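Local atomic coordinates of aspartate aminotransferase (PDB entry 1O4S), a protein that catalyses the pyridoxal-phosphate-dependent transfer of an amino group from L-aspartate to 2-oxoglutarate, giving oxaloacetate and L-glutamate. Residues B[163-171]-B[201-209]. Numbering follows the deposited sequence.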
loop_
_atom_site.group_PDB
_atom_site.type_symbol
_atom_site.label_atom_id
_atom_site.label_comp_id
_atom_site.label_asym_id
_atom_site.label_seq_id
_atom_site.Cartn_x
_atom_site.Cartn_y
_atom_site.Cartn_z
ATOM N N SER B 163 -21.373 24.348 -7.097
ATOM C CA SER B 163 -22.668 24.896 -6.758
ATOM C C SER B 163 -23.341 23.970 -5.740
ATOM O O SER B 163 -23.619 22.810 -6.031
ATOM C CB SER B 163 -23.492 25.048 -8.028
ATOM O OG SER B 163 -24.837 25.322 -7.709
ATOM N N LEU B 164 -23.554 24.485 -4.536
ATOM C CA LEU B 164 -24.119 23.713 -3.436
ATOM C C LEU B 164 -25.550 23.319 -3.748
ATOM O O LEU B 164 -26.038 22.213 -3.443
ATOM C CB LEU B 164 -24.115 24.582 -2.197
ATOM C CG LEU B 164 -24.539 23.973 -0.874
ATOM C CD1 LEU B 164 -23.509 22.950 -0.427
ATOM C CD2 LEU B 164 -24.723 25.115 0.166
ATOM N N GLU B 165 -26.206 24.289 -4.359
ATOM C CA GLU B 165 -27.556 24.186 -4.845
ATOM C C GLU B 165 -27.652 22.944 -5.759
ATOM O O GLU B 165 -28.447 22.040 -5.509
ATOM C CB GLU B 165 -27.896 25.522 -5.568
ATOM C CG GLU B 165 -27.458 26.829 -4.812
ATOM C CD GLU B 165 -25.946 27.248 -4.891
ATOM O OE1 GLU B 165 -25.304 27.211 -5.966
ATOM O OE2 GLU B 165 -25.385 27.682 -3.860
ATOM N N GLU B 166 -26.775 22.894 -6.764
ATOM C CA GLU B 166 -26.672 21.801 -7.750
ATOM C C GLU B 166 -26.230 20.469 -7.162
ATOM O O GLU B 166 -26.524 19.420 -7.727
ATOM C CB GLU B 166 -25.714 22.241 -8.880
ATOM C CG GLU B 166 -25.052 21.165 -9.751
ATOM C CD GLU B 166 -24.338 21.765 -10.975
ATOM O OE1 GLU B 166 -24.924 22.680 -11.612
ATOM O OE2 GLU B 166 -23.207 21.339 -11.317
ATOM N N VAL B 167 -25.514 20.505 -6.040
ATOM C CA VAL B 167 -25.075 19.284 -5.366
ATOM C C VAL B 167 -26.249 18.599 -4.667
ATOM O O VAL B 167 -26.389 17.373 -4.739
ATOM C CB VAL B 167 -23.926 19.548 -4.346
ATOM C CG1 VAL B 167 -23.708 18.354 -3.418
ATOM C CG2 VAL B 167 -22.622 19.887 -5.081
ATOM N N GLU B 168 -27.088 19.381 -3.989
ATOM C CA GLU B 168 -28.249 18.820 -3.306
ATOM C C GLU B 168 -29.200 18.230 -4.332
ATOM O O GLU B 168 -29.841 17.204 -4.082
ATOM C CB GLU B 168 -28.987 19.871 -2.476
ATOM C CG GLU B 168 -30.071 19.239 -1.608
ATOM C CD GLU B 168 -30.757 20.207 -0.662
ATOM O OE1 GLU B 168 -31.653 19.740 0.085
ATOM O OE2 GLU B 168 -30.412 21.409 -0.660
ATOM N N GLY B 169 -29.269 18.902 -5.483
ATOM C CA GLY B 169 -30.114 18.500 -6.588
ATOM C C GLY B 169 -29.793 17.112 -7.084
ATOM O O GLY B 169 -30.702 16.413 -7.535
ATOM N N LEU B 170 -28.517 16.718 -6.982
ATOM C CA LEU B 170 -28.028 15.412 -7.469
ATOM C C LEU B 170 -28.028 14.295 -6.446
ATOM O O LEU B 170 -27.841 13.152 -6.819
ATOM C CB LEU B 170 -26.588 15.518 -8.007
ATOM C CG LEU B 170 -26.322 16.443 -9.200
ATOM C CD1 LEU B 170 -24.850 16.352 -9.588
ATOM C CD2 LEU B 170 -27.241 16.130 -10.405
ATOM N N LEU B 171 -28.200 14.606 -5.167
ATOM C CA LEU B 171 -28.160 13.571 -4.136
ATOM C C LEU B 171 -29.247 12.523 -4.370
ATOM O O LEU B 171 -30.422 12.851 -4.611
ATOM C CB LEU B 171 -28.348 14.169 -2.740
ATOM C CG LEU B 171 -27.240 15.068 -2.205
ATOM C CD1 LEU B 171 -27.751 15.865 -1.042
ATOM C CD2 LEU B 171 -26.030 14.241 -1.793
ATOM N N ARG B 201 -23.833 21.078 6.337
ATOM C CA ARG B 201 -25.258 21.029 6.646
ATOM C C ARG B 201 -25.921 19.915 5.856
ATOM O O ARG B 201 -26.649 19.107 6.421
ATOM C CB ARG B 201 -25.967 22.364 6.331
ATOM C CG ARG B 201 -25.828 23.433 7.395
ATOM C CD ARG B 201 -26.796 24.642 7.220
ATOM N NE ARG B 201 -26.439 25.515 6.086
ATOM C CZ ARG B 201 -25.471 26.453 6.101
ATOM N NH1 ARG B 201 -24.738 26.673 7.201
ATOM N NH2 ARG B 201 -25.229 27.177 5.001
ATOM N N LEU B 202 -25.683 19.891 4.550
ATOM C CA LEU B 202 -26.227 18.844 3.675
ATOM C C LEU B 202 -25.886 17.429 4.125
ATOM O O LEU B 202 -26.718 16.539 3.976
ATOM C CB LEU B 202 -25.695 18.971 2.248
ATOM C CG LEU B 202 -26.438 19.760 1.183
ATOM C CD1 LEU B 202 -25.764 19.486 -0.171
ATOM C CD2 LEU B 202 -27.925 19.386 1.143
ATOM N N ALA B 203 -24.671 17.231 4.642
ATOM C CA ALA B 203 -24.196 15.916 5.066
ATOM C C ALA B 203 -24.943 15.375 6.294
ATOM O O ALA B 203 -25.201 14.176 6.389
ATOM C CB ALA B 203 -22.675 15.955 5.334
ATOM N N LYS B 204 -25.246 16.259 7.244
ATOM C CA LYS B 204 -26.040 15.919 8.441
ATOM C C LYS B 204 -27.481 15.534 8.045
ATOM O O LYS B 204 -27.989 14.482 8.441
ATOM C CB LYS B 204 -26.037 17.108 9.436
ATOM C CG LYS B 204 -27.087 17.041 10.588
ATOM C CD LYS B 204 -26.486 16.862 12.007
ATOM C CE LYS B 204 -26.265 18.198 12.758
ATOM N NZ LYS B 204 -27.539 18.771 13.314
ATOM N N LYS B 205 -28.088 16.398 7.235
ATOM C CA LYS B 205 -29.463 16.266 6.718
ATOM C C LYS B 205 -29.687 15.034 5.833
ATOM O O LYS B 205 -30.605 14.249 6.066
ATOM C CB LYS B 205 -29.774 17.544 5.917
ATOM C CG LYS B 205 -31.103 17.652 5.183
ATOM C CD LYS B 205 -31.274 19.126 4.743
ATOM C CE LYS B 205 -32.100 19.314 3.463
ATOM N NZ LYS B 205 -33.543 19.470 3.726
ATOM N N ARG B 206 -28.837 14.876 4.827
ATOM C CA ARG B 206 -29.060 13.919 3.749
ATOM C C ARG B 206 -28.224 12.644 3.931
ATOM O O ARG B 206 -28.209 11.787 3.049
ATOM C CB ARG B 206 -28.768 14.578 2.394
ATOM C CG ARG B 206 -29.602 15.857 2.104
ATOM C CD ARG B 206 -31.112 15.628 1.970
ATOM N NE ARG B 206 -31.405 14.518 1.058
ATOM C CZ ARG B 206 -31.595 14.618 -0.267
ATOM N NH1 ARG B 206 -31.565 15.800 -0.896
ATOM N NH2 ARG B 206 -31.821 13.509 -0.971
ATOM N N ASN B 207 -27.525 12.551 5.067
ATOM C CA ASN B 207 -26.797 11.349 5.503
ATOM C C ASN B 207 -25.652 10.847 4.600
ATOM O O ASN B 207 -25.701 9.736 4.087
ATOM C CB ASN B 207 -27.802 10.217 5.749
ATOM C CG ASN B 207 -27.209 9.073 6.539
ATOM O OD1 ASN B 207 -26.280 9.267 7.326
ATOM N ND2 ASN B 207 -27.747 7.868 6.337
ATOM N N PHE B 208 -24.623 11.670 4.413
ATOM C CA PHE B 208 -23.446 11.252 3.664
ATOM C C PHE B 208 -22.166 11.795 4.306
ATOM O O PHE B 208 -22.213 12.734 5.097
ATOM C CB PHE B 208 -23.544 11.633 2.163
ATOM C CG PHE B 208 -23.563 13.131 1.879
ATOM C CD1 PHE B 208 -22.384 13.862 1.795
ATOM C CD2 PHE B 208 -24.775 13.802 1.652
ATOM C CE1 PHE B 208 -22.401 15.238 1.515
ATOM C CE2 PHE B 208 -24.802 15.183 1.366
ATOM C CZ PHE B 208 -23.619 15.897 1.301
ATOM N N TYR B 209 -21.039 11.176 3.958
ATOM C CA TYR B 209 -19.717 11.577 4.443
ATOM C C TYR B 209 -19.103 12.608 3.543
ATOM O O TYR B 209 -19.294 12.573 2.317
ATOM C CB TYR B 209 -18.756 10.396 4.479
ATOM C CG TYR B 209 -19.031 9.425 5.580
ATOM C CD1 TYR B 209 -18.562 9.659 6.860
ATOM C CD2 TYR B 209 -19.755 8.251 5.339
ATOM C CE1 TYR B 209 -18.821 8.769 7.884
ATOM C CE2 TYR B 209 -20.006 7.327 6.359
ATOM C CZ TYR B 209 -19.539 7.598 7.632
ATOM O OH TYR B 209 -19.790 6.711 8.670
#
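Leu202 reaches from helix 201-206 toward helix 164-170, where a branched apolar residue suits its place: CD1 faces Val167 and Leu164, CD2 the stem of Glu168 and Leu171 CD1, and Glu168 CB touches both. CD1 lies 4.0 Å from Val167 CG1; Leu164 and Leu202 lie alongside each other but run opposite ways. CD2 is 3.5 Å from Glu168 CG. Glu168 suits this border because its methylenes can lie on the leucine while its carboxylate goes on to the basic, exposed Lys205 and Arg206. With CG anti to the backbone N (chi1 -172°) and the chain extended beyond, it crosses both at about right angles. Its OE1 touches Lys205 CE at 3.4 Å but stands 4.1 Å from Lys205 NZ and from Arg206 NH1, too long for salt bridges, so any attraction is probably diffuse. With Glu168 cut back to an alanine, Leu202 CD2 would probably lose its contacts with the outer stem, and both cations this nearby negative charge. Just past helix 164-170, Leu171 forks: CD1 packs on Arg206 CG at 3.7 Å and over one guanidinium face near its rim, because the arginine chain bends at chi2 and chi3. CD2 meets Phe208 CE2 obliquely at 3.5 Å, while Ala203 covers a face of that ring. The helix axes, 11.6 Å apart and 18° from parallel, belong to successive connections: helix 164-170 leads into strand 175-180, and helix 193-206 carries the chain on to parallel neighbour 209-213, a beta-alpha-beta crossover in the large domain of fold-type I aminotransferases.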